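PDB 6FIG: receptor-like protein kinase ANXUR1 from Arabidopsis thaliana, which probably senses extracellular signals in plant reproduction through a tandem malectin-like ectodomain and, as a receptor kinase, phosphorylates proteins on serine or threonine. Local coordinates for residues M178-A183 and T279-L284; F189-G194 and A215-S220; Q196-S201 and I244-I249; L207-Y212 and G366-K371. One frame throughout, in Å; residues are numbered along the deposited sequence. Where two conformers were deposited one is given.

The four contacts illustrate how parts of the tandem malectin-like ectodomain of ANXUR1 are tied together by segments far apart in sequence. Along the chain come 178-183, 189-194, 196-201 and 207-212, then 215-220, 244-249, 279-284 and 366-371. Strands 278-287, 363-372 and 185-192 lie next to one another in antiparallel order and carry one side each of contacts 1, 4 and 2. Contacts 3 and 4 are the nearest pair, with centres about 9 Å apart, whereas the centres of contacts 1 and 3 are about 21 Å apart. Contacts 2 and 3 share a calcium ion, so the metal joins Asn192 and Val193 to Ile249 in the short helix 247-250.

Contact 1 of 4, residues M178-A183 and T279-L284; sequences MDAKTA and TYILRL
Ala180 and Ile281 make the closest apolar contact between residues 178-183 and 279-284: the methyl CB of Ala180 lies 3.5 Å from CD1 of Ile281. The isoleucine reaches it with an extended chain, CG1 anti to the carbonyl carbon and CD1 nearly straight beyond (chi2 170°). A second, looser apolar meeting is tip to tip, with CG of Met178 at 4.1 Å from CG2 of Thr279; Met178 has two conformers, which leaves this meeting doubtful. Within this malectin-like domain the two segments are not hydrogen-bonded to each other. Strand 177-179 pairs with 167-170, which joins 327-336, the direct neighbour of 278-287, and Met178 also rests on Ala333 of that intervening strand.

Hydrogen bonding works within segment 178-183 and shapes its turn. Asp179 OD1 accepts from the backbone N of Lys181 at 3.1 Å, an Asx turn, with the N-H arriving from above the carboxylate plane. A type I beta turn follows, its Ala183 N bonded to Ala180 O at 3.1 Å. The carbonyls of Lys181 and Ala183 both accept from Arg73 NH2, while the backbone of Ile281 is bonded to Phe370 in strand 363-372.

Contact 2 of 4, residues F189-G194 and A215-S220; sequences FRLNVG and APYIFS. With CA (calcium ion), chain H.
Tyr217 meets Phe189 and Leu191 of strand 185-192 obliquely, in a mainly apolar contact with no hydrogen bond between the segments. CE1 of Phe189 comes within 3.5 Å of CE1 of Tyr217. The two rings are oblique, with centroids 5.3 Å apart and planes at 71°, so the pair is neither a parallel stack nor a clean T-shape. Beside the aromatic pair, Leu191 brings both methyls to the same tyrosine: CD2 stands 3.7 Å from CE2 of Tyr217, and CD1 lies 4.0 Å from its CD2. The phenol oxygen also skirts the phenylalanine, with OH of Tyr217 3.7 Å from CD1 of Phe189. Tyr217 holds CG anti to its carbonyl carbon (chi1 -60°), which turns the ring toward both partners.

Phe189 and Leu191 are two apart on a beta strand, so their side chains emerge on one side of it, and this alternation places both within reach of Tyr217. The strand belongs to the malectin-like fold and runs antiparallel to 363-372, with Phe189 bonded through its backbone to Ile369 and Leu191 to Leu367. Tyr217 itself ends a short 3-10 segment, 215-217, closed by a bond from Ile218 N to Ala215 O at 3.2 Å; a further backbone bond joins Tyr217 to Met271 of strand 268-273.

Farther out, the strand leads into a calcium site. OD1 of Asn192 binds the metal at 2.3 Å and the carbonyl O of Val193 binds it at 2.5 Å, while ND2 of Asn192 donates to Gln196 O and holds the amide in place. Ile249, Thr252 and Asn365 complete the coordination.

Contact 3 of 4, residues Q196-S201 and I244-I249; sequences QDIPGS and IAPADI. With CA (calcium ion), chain H.
The torsions of Ile198 and Ile249 bring their CD1 methyls together. Both residues place CG1 anti to the carbonyl carbon, but Ile198 then runs straight (chi2 173°), sending CD1 deep toward residues 244-249, whereas Ile249 bends (chi2 -66°) and swings its own CD1 round to meet it. The two side chains cross at about a right angle, and their methyls are pressed together: CD1 of Ile198 is 3.3 Å from CD1 of Ile249, closer than two methyls normally sit, and 3.7 Å from CG1 of Ile249. Pro246 and Asp248 add looser contacts, CG of Pro246 lying 4.2 Å from CD1 of Ile198 and CB of Asp248 4.1 Å from it; Asn192 also packs on this methyl. Ile198 thus works as a single apolar plug, with no hydrogen bond between the two segments.

At the backbone of Ile249 the chemistry changes. Its O binds the calcium ion at 2.5 Å, together with Asn192, Val193, Thr252 and Asn365, so one residue gives its side chain to the packing and its carbonyl to the metal. The short, weakly bonded helix around 247-249 has Ile249 N bonded to Pro246 O at 3.0 Å.

Within the malectin-like domain the contact is buried between the loop that follows strand 185-192 and helix 247-250. The backbone of Ile198 is bonded to Trp211, further along the same loop, whose side chain packs on Ile198, Pro246 and Ile249; Ile244 touches Arg283 and His285 of strand 278-287.

Contact 4 of 4, residues L207-Y212 and G366-K371; sequences LTRTWY and GLEIFK
Near the centre of the chain, the loop leading into strand 212-213 of the malectin-like fold packs against strand 363-372, with Trp211 resting on Glu368. CH2 of Trp211 approaches CD of Glu368 to 3.5 Å, and CZ3 of the indole lies 3.8 Å from CG of Glu368. Ring and carboxylate cross with their planes 43° apart; Trp211 chi1 (-56°) sets the indole beside its own backbone N, and its six-membered end does the touching.

Arg209 joins the glutamate only indirectly. Its NH1 is 4.4 Å from OE2 of Glu368, beyond a salt bridge and well out of the guanidinium plane, but a water at the guanidinium edge accepts from NH1 of Arg209 at 2.9 Å and donates to OE2 of Glu368 at 2.6 Å. CZ2 of Trp211 covers one face of the guanidinium and CD1 of Leu207 the opposite face, which sandwiches the group and restricts its tilt.

Stronger polar partners surround them. Asp203 takes both NE of Arg209 and NE1 of Trp211, fixing them relative to each other; OE2 of Glu368 makes a salt bridge to Arg190 and OE1 a hydrogen bond with His285. Arg190 and Arg209 would be expected to stabilise the buried carboxylate as an anion. Here a charged network sits where a loop packs over the strands of a malectin-like beta-sandwich domain.

Contact 1 of 4, residues M178-A183 and T279-L284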
loop_
_atom_site.group_PDB
_atom_site.type_symbol
_atom_site.label_atom_id
_atom_site.label_comp_id
_atom_site.label_asym_id
_atom_site.label_seq_id
_atom_site.Cartn_x
_atom_site.Cartn_y
_atom_site.Cartn_z
ATOM N N MET A 178 14.272 23.541 -17.879
ATOM C CA MET A 178 15.203 22.593 -17.263
ATOM C C MET A 178 14.522 21.240 -17.346
ATOM O O MET A 178 13.352 21.122 -17.015
ATOM C CB MET A 178 15.446 22.881 -15.772
ATOM C CG MET A 178 16.359 24.045 -15.428
ATOM S SD MET A 178 18.008 24.026 -16.139
ATOM C CE MET A 178 18.823 22.718 -15.224
ATOM N N ASP A 179 15.255 20.223 -17.785
ATOM C CA ASP A 179 14.705 18.854 -17.876
ATOM C C ASP A 179 14.981 18.034 -16.627
ATOM O O ASP A 179 16.130 17.753 -16.335
ATOM C CB ASP A 179 15.268 18.146 -19.095
ATOM C CG ASP A 179 14.510 16.883 -19.441
ATOM O OD1 ASP A 179 13.514 16.561 -18.752
ATOM O OD2 ASP A 179 14.903 16.239 -20.426
ATOM N N ALA A 180 13.929 17.635 -15.902
ATOM C CA ALA A 180 14.080 16.825 -14.684
ATOM C C ALA A 180 13.717 15.362 -14.906
ATOM O O ALA A 180 13.871 14.561 -13.967
ATOM C CB ALA A 180 13.246 17.391 -13.559
ATOM N N LYS A 181 13.307 14.990 -16.126
ATOM C CA LYS A 181 12.871 13.616 -16.382
ATOM C C LYS A 181 13.896 12.558 -15.962
ATOM O O LYS A 181 13.519 11.508 -15.445
ATOM C CB LYS A 181 12.489 13.429 -17.853
ATOM C CG LYS A 181 12.097 12.023 -18.260
ATOM C CD LYS A 181 10.842 11.564 -17.541
ATOM C CE LYS A 181 10.445 10.152 -17.940
ATOM N NZ LYS A 181 10.231 9.991 -19.392
ATOM N N THR A 182 15.184 12.824 -16.180
ATOM C CA THR A 182 16.230 11.860 -15.826
ATOM C C THR A 182 17.168 12.422 -14.753
ATOM O O THR A 182 18.299 11.936 -14.594
ATOM C CB THR A 182 17.037 11.403 -17.056
ATOM O OG1 THR A 182 17.530 12.556 -17.739
ATOM C CG2 THR A 182 16.168 10.564 -18.013
ATOM N N ALA A 183 16.693 13.397 -13.997
ATOM C CA ALA A 183 17.469 13.986 -12.922
ATOM C C ALA A 183 17.341 13.154 -11.651
ATOM O O ALA A 183 16.339 12.455 -11.454
ATOM C CB ALA A 183 17.024 15.406 -12.665
ATOM N N THR A 279 20.419 24.080 -8.969
ATOM C CA THR A 279 19.129 24.443 -9.512
ATOM C C THR A 279 18.044 23.721 -8.735
ATOM O O THR A 279 18.143 22.507 -8.472
ATOM C CB THR A 279 19.041 24.073 -11.000
ATOM O OG1 THR A 279 20.042 24.780 -11.732
ATOM C CG2 THR A 279 17.673 24.410 -11.573
ATOM N N TYR A 280 17.028 24.464 -8.336
ATOM C CA TYR A 280 15.859 23.948 -7.638
ATOM C C TYR A 280 14.607 24.038 -8.511
ATOM O O TYR A 280 14.464 24.960 -9.325
ATOM C CB TYR A 280 15.596 24.720 -6.340
ATOM C CG TYR A 280 16.701 24.502 -5.343
ATOM C CD1 TYR A 280 16.578 23.515 -4.370
ATOM C CD2 TYR A 280 17.863 25.242 -5.398
ATOM C CE1 TYR A 280 17.601 23.276 -3.466
ATOM C CE2 TYR A 280 18.908 24.998 -4.502
ATOM C CZ TYR A 280 18.767 23.996 -3.545
ATOM O OH TYR A 280 19.778 23.731 -2.638
ATOM N N ILE A 281 13.716 23.073 -8.330
ATOM C CA ILE A 281 12.407 23.087 -8.963
ATOM C C ILE A 281 11.411 23.384 -7.871
ATOM O O ILE A 281 11.384 22.709 -6.843
ATOM C CB ILE A 281 12.084 21.751 -9.656
ATOM C CG1 ILE A 281 13.008 21.570 -10.846
ATOM C CG2 ILE A 281 10.616 21.714 -10.127
ATOM C CD1 ILE A 281 12.944 20.190 -11.443
ATOM N N LEU A 282 10.562 24.392 -8.093
ATOM C CA LEU A 282 9.410 24.635 -7.240
ATOM C C LEU A 282 8.195 24.151 -8.001
ATOM O O LEU A 282 7.931 24.597 -9.122
ATOM C CB LEU A 282 9.229 26.116 -6.913
ATOM C CG LEU A 282 10.210 26.734 -5.930
ATOM C CD1 LEU A 282 11.584 26.922 -6.572
ATOM C CD2 LEU A 282 9.656 28.059 -5.438
ATOM N N ARG A 283 7.487 23.221 -7.386
ATOM C CA ARG A 283 6.234 22.686 -7.896
ATOM C C ARG A 283 5.093 23.313 -7.123
ATOM O O ARG A 283 4.940 23.065 -5.936
ATOM C CB ARG A 283 6.193 21.161 -7.735
ATOM C CG ARG A 283 4.892 20.594 -8.260
ATOM C CD ARG A 283 4.960 19.097 -8.436
ATOM N NE ARG A 283 5.738 18.821 -9.617
ATOM C CZ ARG A 283 5.950 17.623 -10.129
ATOM N NH1 ARG A 283 5.443 16.527 -9.537
ATOM N NH2 ARG A 283 6.630 17.525 -11.259
ATOM N N LEU A 284 4.307 24.163 -7.806
ATOM C CA LEU A 284 3.186 24.841 -7.180
ATOM C C LEU A 284 1.929 24.104 -7.551
ATOM O O LEU A 284 1.675 23.883 -8.725
ATOM C CB LEU A 284 3.108 26.301 -7.655
ATOM C CG LEU A 284 4.057 27.274 -6.946
ATOM C CD1 LEU A 284 5.520 26.960 -7.132
ATOM C CD2 LEU A 284 3.782 28.677 -7.457
#

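Contact 2 of 4, residues F189-G194 and A215-S220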
loop_
_atom_site.group_PDB
_atom_site.type_symbol
_atom_site.label_atom_id
_atom_site.label_comp_id
_atom_site.label_asym_id
_atom_site.label_seq_id
_atom_site.Cartn_x
_atom_site.Cartn_y
_atom_site.Cartn_z
ATOM N N PHE A 189 11.451 20.440 0.600
ATOM C CA PHE A 189 10.246 20.834 1.341
ATOM C C PHE A 189 9.039 20.314 0.598
ATOM O O PHE A 189 9.040 20.224 -0.644
ATOM C CB PHE A 189 10.130 22.365 1.459
ATOM C CG PHE A 189 11.273 22.981 2.189
ATOM C CD1 PHE A 189 11.296 23.001 3.569
ATOM C CD2 PHE A 189 12.378 23.458 1.486
ATOM C CE1 PHE A 189 12.369 23.494 4.240
ATOM C CE2 PHE A 189 13.463 23.969 2.148
ATOM C CZ PHE A 189 13.469 23.993 3.528
ATOM N N ARG A 190 8.024 19.962 1.374
ATOM C CA ARG A 190 6.782 19.444 0.829
ATOM C C ARG A 190 5.666 19.897 1.724
ATOM O O ARG A 190 5.591 19.478 2.887
ATOM C CB ARG A 190 6.787 17.914 0.775
ATOM C CG ARG A 190 5.493 17.334 0.253
ATOM C CD ARG A 190 5.590 15.855 -0.039
ATOM N NE ARG A 190 6.438 15.531 -1.178
ATOM C CZ ARG A 190 7.601 14.866 -1.141
ATOM N NH1 ARG A 190 8.162 14.528 0.009
ATOM N NH2 ARG A 190 8.195 14.565 -2.280
ATOM N N LEU A 191 4.816 20.792 1.200
ATOM C CA LEU A 191 3.849 21.505 2.013
ATOM C C LEU A 191 2.421 21.374 1.531
ATOM O O LEU A 191 2.150 21.465 0.327
ATOM C CB LEU A 191 4.169 23.010 2.066
ATOM C CG LEU A 191 5.585 23.399 2.457
ATOM C CD1 LEU A 191 5.721 24.907 2.420
ATOM C CD2 LEU A 191 5.981 22.851 3.824
ATOM N N ASN A 192 1.521 21.153 2.480
ATOM C CA ASN A 192 0.097 21.359 2.260
ATOM C C ASN A 192 -0.193 22.809 2.618
ATOM O O ASN A 192 -0.298 23.156 3.792
ATOM C CB ASN A 192 -0.735 20.428 3.147
ATOM C CG ASN A 192 -2.214 20.541 2.891
ATOM O OD1 ASN A 192 -2.615 21.183 1.910
ATOM N ND2 ASN A 192 -3.032 19.949 3.759
ATOM N N VAL A 193 -0.315 23.641 1.588
ATOM C CA VAL A 193 -0.514 25.083 1.779
ATOM C C VAL A 193 -1.954 25.341 2.261
ATOM O O VAL A 193 -2.932 24.927 1.624
ATOM C CB VAL A 193 -0.130 25.877 0.514
ATOM C CG1 VAL A 193 -0.425 27.360 0.710
ATOM C CG2 VAL A 193 1.349 25.695 0.215
ATOM N N GLY A 194 -2.046 25.989 3.410
ATOM C CA GLY A 194 -3.325 26.329 4.012
ATOM C C GLY A 194 -4.032 25.193 4.722
ATOM O O GLY A 194 -5.156 25.381 5.187
ATOM N N ALA A 215 2.590 27.177 7.368
ATOM C CA ALA A 215 2.650 28.386 8.200
ATOM C C ALA A 215 4.053 28.758 8.693
ATOM O O ALA A 215 4.400 29.938 8.700
ATOM C CB ALA A 215 1.689 28.278 9.368
ATOM N N PRO A 216 4.878 27.760 9.072
ATOM C CA PRO A 216 6.223 28.088 9.547
ATOM C C PRO A 216 7.138 28.773 8.532
ATOM O O PRO A 216 8.126 29.411 8.934
ATOM C CB PRO A 216 6.795 26.721 9.930
ATOM C CG PRO A 216 5.584 25.930 10.307
ATOM C CD PRO A 216 4.568 26.333 9.297
ATOM N N TYR A 217 6.788 28.678 7.248
ATOM C CA TYR A 217 7.602 29.214 6.174
ATOM C C TYR A 217 7.138 30.579 5.668
ATOM O O TYR A 217 7.759 31.142 4.768
ATOM C CB TYR A 217 7.628 28.188 5.036
ATOM C CG TYR A 217 8.222 26.888 5.518
ATOM C CD1 TYR A 217 9.599 26.752 5.633
ATOM C CD2 TYR A 217 7.410 25.834 5.922
ATOM C CE1 TYR A 217 10.165 25.567 6.087
ATOM C CE2 TYR A 217 7.974 24.645 6.387
ATOM C CZ TYR A 217 9.344 24.527 6.466
ATOM O OH TYR A 217 9.902 23.351 6.929
ATOM N N ILE A 218 6.075 31.126 6.255
ATOM C CA ILE A 218 5.549 32.422 5.803
ATOM C C ILE A 218 6.324 33.524 6.473
ATOM O O ILE A 218 6.406 33.566 7.712
ATOM C CB ILE A 218 4.053 32.591 6.107
ATOM C CG1 ILE A 218 3.257 31.572 5.306
ATOM C CG2 ILE A 218 3.573 34.009 5.765
ATOM C CD1 ILE A 218 1.933 31.239 5.922
ATOM N N PHE A 219 6.862 34.429 5.659
ATOM C CA PHE A 219 7.620 35.579 6.159
ATOM C C PHE A 219 7.040 36.935 5.836
ATOM O O PHE A 219 7.605 37.930 6.254
ATOM C CB PHE A 219 9.083 35.492 5.704
ATOM C CG PHE A 219 9.880 34.517 6.518
ATOM C CD1 PHE A 219 10.748 34.954 7.516
ATOM C CD2 PHE A 219 9.706 33.153 6.331
ATOM C CE1 PHE A 219 11.460 34.039 8.283
ATOM C CE2 PHE A 219 10.408 32.229 7.099
ATOM C CZ PHE A 219 11.291 32.675 8.074
ATOM N N SER A 220 5.917 36.985 5.123
ATOM C CA SER A 220 5.173 38.237 5.011
ATOM C C SER A 220 4.505 38.510 6.371
ATOM O O SER A 220 4.274 37.583 7.164
ATOM C CB SER A 220 4.164 38.196 3.858
ATOM O OG SER A 220 3.487 36.966 3.758
HETATM CA CA CA H . -3.672 22.765 0.587
#

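Contact 3 of 4, residues Q196-S201 and I244-I249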
loop_
_atom_site.group_PDB
_atom_site.type_symbol
_atom_site.label_atom_id
_atom_site.label_comp_id
_atom_site.label_asym_id
_atom_site.label_seq_id
_atom_site.Cartn_x
_atom_site.Cartn_y
_atom_site.Cartn_z
ATOM N N GLN A 196 -3.776 21.207 7.139
ATOM C CA GLN A 196 -3.092 20.469 8.192
ATOM C C GLN A 196 -2.076 19.496 7.591
ATOM O O GLN A 196 -2.163 19.118 6.428
ATOM C CB GLN A 196 -4.097 19.687 9.046
ATOM C CG GLN A 196 -5.065 20.573 9.822
ATOM C CD GLN A 196 -6.077 19.782 10.637
ATOM O OE1 GLN A 196 -7.289 19.900 10.429
ATOM N NE2 GLN A 196 -5.589 18.979 11.581
ATOM N N ASP A 197 -1.117 19.081 8.418
ATOM C CA ASP A 197 -0.200 18.030 8.020
ATOM C C ASP A 197 -0.985 16.833 7.472
ATOM O O ASP A 197 -1.986 16.398 8.067
ATOM C CB ASP A 197 0.628 17.506 9.201
ATOM C CG ASP A 197 1.629 18.518 9.768
ATOM O OD1 ASP A 197 1.874 19.606 9.198
ATOM O OD2 ASP A 197 2.194 18.193 10.848
ATOM N N ILE A 198 -0.506 16.293 6.360
ATOM C CA ILE A 198 -1.010 15.048 5.811
ATOM C C ILE A 198 0.052 13.978 6.092
ATOM O O ILE A 198 1.149 14.072 5.530
ATOM C CB ILE A 198 -1.224 15.140 4.289
ATOM C CG1 ILE A 198 -2.192 16.269 3.942
ATOM C CG2 ILE A 198 -1.757 13.815 3.755
ATOM C CD1 ILE A 198 -2.321 16.535 2.455
ATOM N N PRO A 199 -0.275 12.965 6.924
ATOM C CA PRO A 199 0.680 11.889 7.225
ATOM C C PRO A 199 0.863 10.991 6.009
ATOM O O PRO A 199 -0.009 10.939 5.131
ATOM C CB PRO A 199 0.012 11.121 8.360
ATOM C CG PRO A 199 -1.445 11.300 8.098
ATOM C CD PRO A 199 -1.604 12.678 7.508
ATOM N N GLY A 200 1.994 10.298 5.962
ATOM C CA GLY A 200 2.299 9.386 4.853
ATOM C C GLY A 200 1.219 8.346 4.589
ATOM O O GLY A 200 0.942 7.990 3.444
ATOM N N SER A 201 0.542 7.891 5.636
ATOM C CA SER A 201 -0.548 6.935 5.467
ATOM C C SER A 201 -1.707 7.452 4.607
ATOM O O SER A 201 -2.510 6.677 4.119
ATOM C CB SER A 201 -1.073 6.493 6.840
ATOM O OG SER A 201 -1.642 7.604 7.517
ATOM N N ILE A 244 0.522 12.473 -8.192
ATOM C CA ILE A 244 1.141 13.780 -8.072
ATOM C C ILE A 244 0.980 14.336 -6.659
ATOM O O ILE A 244 1.932 14.808 -6.062
ATOM C CB ILE A 244 0.604 14.764 -9.142
ATOM C CG1 ILE A 244 1.177 14.402 -10.529
ATOM C CG2 ILE A 244 0.878 16.195 -8.782
ATOM C CD1 ILE A 244 2.661 14.709 -10.721
ATOM N N ALA A 245 -0.233 14.246 -6.122
ATOM C CA ALA A 245 -0.500 14.740 -4.759
ATOM C C ALA A 245 -1.889 14.265 -4.354
ATOM O O ALA A 245 -2.764 14.138 -5.207
ATOM C CB ALA A 245 -0.447 16.252 -4.707
ATOM N N PRO A 246 -2.092 14.004 -3.062
ATOM C CA PRO A 246 -3.382 13.539 -2.607
ATOM C C PRO A 246 -4.461 14.609 -2.625
ATOM O O PRO A 246 -4.183 15.827 -2.612
ATOM C CB PRO A 246 -3.104 13.079 -1.166
ATOM C CG PRO A 246 -1.953 13.888 -0.741
ATOM C CD PRO A 246 -1.119 14.089 -1.967
ATOM N N ALA A 247 -5.701 14.152 -2.668
ATOM C CA ALA A 247 -6.841 15.062 -2.843
ATOM C C ALA A 247 -6.898 16.144 -1.779
ATOM O O ALA A 247 -7.264 17.292 -2.072
ATOM C CB ALA A 247 -8.146 14.300 -2.870
ATOM N N ASP A 248 -6.508 15.802 -0.555
ATOM C CA ASP A 248 -6.560 16.769 0.534
ATOM C C ASP A 248 -5.670 17.989 0.337
ATOM O O ASP A 248 -6.019 19.060 0.854
ATOM C CB ASP A 248 -6.329 16.105 1.898
ATOM C CG ASP A 248 -7.620 15.470 2.475
ATOM O OD1 ASP A 248 -8.751 15.694 1.974
ATOM O OD2 ASP A 248 -7.527 14.733 3.463
ATOM N N ILE A 249 -4.572 17.875 -0.421
ATOM C CA ILE A 249 -3.764 19.043 -0.759
ATOM C C ILE A 249 -4.628 20.075 -1.483
ATOM O O ILE A 249 -4.599 21.280 -1.152
ATOM C CB ILE A 249 -2.572 18.654 -1.681
ATOM C CG1 ILE A 249 -1.561 17.820 -0.886
ATOM C CG2 ILE A 249 -1.934 19.864 -2.364
ATOM C CD1 ILE A 249 -0.874 18.564 0.231
HETATM CA CA CA H . -3.672 22.765 0.587
#

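Contact 4 of 4, residues L207-Y212 and G366-K371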
loop_
_atom_site.group_PDB
_atom_site.type_symbol
_atom_site.label_atom_id
_atom_site.label_comp_id
_atom_site.label_asym_id
_atom_site.label_seq_id
_atom_site.Cartn_x
_atom_site.Cartn_y
_atom_site.Cartn_z
ATOM N N LEU A 207 2.864 6.411 -1.852
ATOM C CA LEU A 207 4.238 6.876 -1.752
ATOM C C LEU A 207 4.641 7.316 -0.337
ATOM O O LEU A 207 5.781 7.649 -0.099
ATOM C CB LEU A 207 4.497 8.012 -2.755
ATOM C CG LEU A 207 4.374 7.638 -4.230
ATOM C CD1 LEU A 207 4.560 8.883 -5.098
ATOM C CD2 LEU A 207 5.390 6.560 -4.589
ATOM N N THR A 208 3.674 7.322 0.583
ATOM C CA THR A 208 3.886 7.703 1.979
ATOM C C THR A 208 4.694 8.965 2.249
ATOM O O THR A 208 5.402 9.066 3.251
ATOM C CB THR A 208 4.366 6.513 2.868
ATOM O OG1 THR A 208 5.665 6.047 2.459
ATOM C CG2 THR A 208 3.369 5.392 2.846
ATOM N N ARG A 209 4.540 9.951 1.362
ATOM C CA ARG A 209 5.084 11.286 1.568
ATOM C C ARG A 209 4.267 12.028 2.623
ATOM O O ARG A 209 3.043 11.940 2.652
ATOM C CB ARG A 209 5.024 12.115 0.289
ATOM C CG ARG A 209 5.840 11.561 -0.862
ATOM C CD ARG A 209 5.424 12.166 -2.200
ATOM N NE ARG A 209 4.049 11.832 -2.510
ATOM C CZ ARG A 209 3.415 12.117 -3.651
ATOM N NH1 ARG A 209 4.014 12.767 -4.639
ATOM N NH2 ARG A 209 2.142 11.776 -3.772
ATOM N N THR A 210 4.959 12.755 3.486
ATOM C CA THR A 210 4.306 13.614 4.451
ATOM C C THR A 210 4.203 15.013 3.849
ATOM O O THR A 210 5.174 15.526 3.324
ATOM C CB THR A 210 5.097 13.654 5.760
ATOM O OG1 THR A 210 5.206 12.316 6.251
ATOM C CG2 THR A 210 4.384 14.483 6.798
ATOM N N TRP A 211 3.023 15.619 3.936
ATOM C CA TRP A 211 2.818 17.002 3.453
ATOM C C TRP A 211 2.601 17.887 4.684
ATOM O O TRP A 211 1.651 17.692 5.431
ATOM C CB TRP A 211 1.643 17.080 2.497
ATOM C CG TRP A 211 1.724 16.177 1.311
ATOM C CD1 TRP A 211 1.563 14.802 1.297
ATOM C CD2 TRP A 211 2.031 16.557 -0.038
ATOM N NE1 TRP A 211 1.720 14.333 0.011
ATOM C CE2 TRP A 211 2.013 15.384 -0.822
ATOM C CE3 TRP A 211 2.284 17.793 -0.669
ATOM C CZ2 TRP A 211 2.266 15.401 -2.180
ATOM C CZ3 TRP A 211 2.514 17.801 -2.015
ATOM C CH2 TRP A 211 2.506 16.623 -2.761
ATOM N N TYR A 212 3.481 18.849 4.911
ATOM C CA TYR A 212 3.462 19.622 6.157
ATOM C C TYR A 212 2.747 20.958 5.984
ATOM O O TYR A 212 2.813 21.584 4.911
ATOM C CB TYR A 212 4.884 19.895 6.605
ATOM C CG TYR A 212 5.662 18.646 6.944
ATOM C CD1 TYR A 212 5.628 18.127 8.221
ATOM C CD2 TYR A 212 6.421 17.989 5.975
ATOM C CE1 TYR A 212 6.354 16.976 8.539
ATOM C CE2 TYR A 212 7.150 16.846 6.280
ATOM C CZ TYR A 212 7.104 16.346 7.558
ATOM O OH TYR A 212 7.819 15.209 7.845
ATOM N N GLY A 366 -0.582 23.833 -2.590
ATOM C CA GLY A 366 0.507 22.952 -2.177
ATOM C C GLY A 366 1.808 23.444 -2.754
ATOM O O GLY A 366 1.822 24.207 -3.738
ATOM N N LEU A 367 2.917 22.971 -2.182
ATOM C CA LEU A 367 4.228 23.384 -2.650
ATOM C C LEU A 367 5.265 22.323 -2.377
ATOM O O LEU A 367 5.399 21.898 -1.245
ATOM C CB LEU A 367 4.663 24.680 -1.967
ATOM C CG LEU A 367 6.016 25.281 -2.356
ATOM C CD1 LEU A 367 6.134 25.621 -3.846
ATOM C CD2 LEU A 367 6.261 26.512 -1.509
ATOM N N GLU A 368 6.027 21.973 -3.400
ATOM C CA GLU A 368 7.193 21.108 -3.213
ATOM C C GLU A 368 8.401 21.803 -3.782
ATOM O O GLU A 368 8.316 22.493 -4.806
ATOM C CB GLU A 368 6.984 19.785 -3.900
ATOM C CG GLU A 368 5.834 18.989 -3.323
ATOM C CD GLU A 368 5.521 17.785 -4.163
ATOM O OE1 GLU A 368 4.900 17.935 -5.233
ATOM O OE2 GLU A 368 5.966 16.642 -3.814
ATOM N N ILE A 369 9.542 21.620 -3.122
ATOM C CA ILE A 369 10.806 22.173 -3.581
ATOM C C ILE A 369 11.792 21.020 -3.710
ATOM O O ILE A 369 11.996 20.297 -2.731
ATOM C CB ILE A 369 11.341 23.251 -2.644
ATOM C CG1 ILE A 369 10.297 24.384 -2.536
ATOM C CG2 ILE A 369 12.688 23.752 -3.149
ATOM C CD1 ILE A 369 10.672 25.504 -1.628
ATOM N N PHE A 370 12.350 20.852 -4.905
ATOM C CA PHE A 370 13.344 19.795 -5.184
ATOM C C PHE A 370 14.685 20.379 -5.614
ATOM O O PHE A 370 14.737 21.317 -6.401
ATOM C CB PHE A 370 12.847 18.922 -6.318
ATOM C CG PHE A 370 11.526 18.286 -6.043
ATOM C CD1 PHE A 370 11.434 17.144 -5.248
ATOM C CD2 PHE A 370 10.367 18.824 -6.572
ATOM C CE1 PHE A 370 10.193 16.578 -4.982
ATOM C CE2 PHE A 370 9.138 18.247 -6.304
ATOM C CZ PHE A 370 9.059 17.139 -5.513
ATOM N N LYS A 371 15.768 19.821 -5.084
ATOM C CA LYS A 371 17.122 20.105 -5.575
ATOM C C LYS A 371 17.464 19.183 -6.716
ATOM O O LYS A 371 17.318 17.981 -6.565
ATOM C CB LYS A 371 18.115 19.864 -4.449
ATOM C CG LYS A 371 19.556 20.180 -4.764
ATOM C CD LYS A 371 20.479 19.584 -3.708
ATOM C CE LYS A 371 20.393 20.318 -2.389
ATOM N NZ LYS A 371 21.143 19.574 -1.357
HETATM O O HOH W 1 6.487 14.239 -4.790
#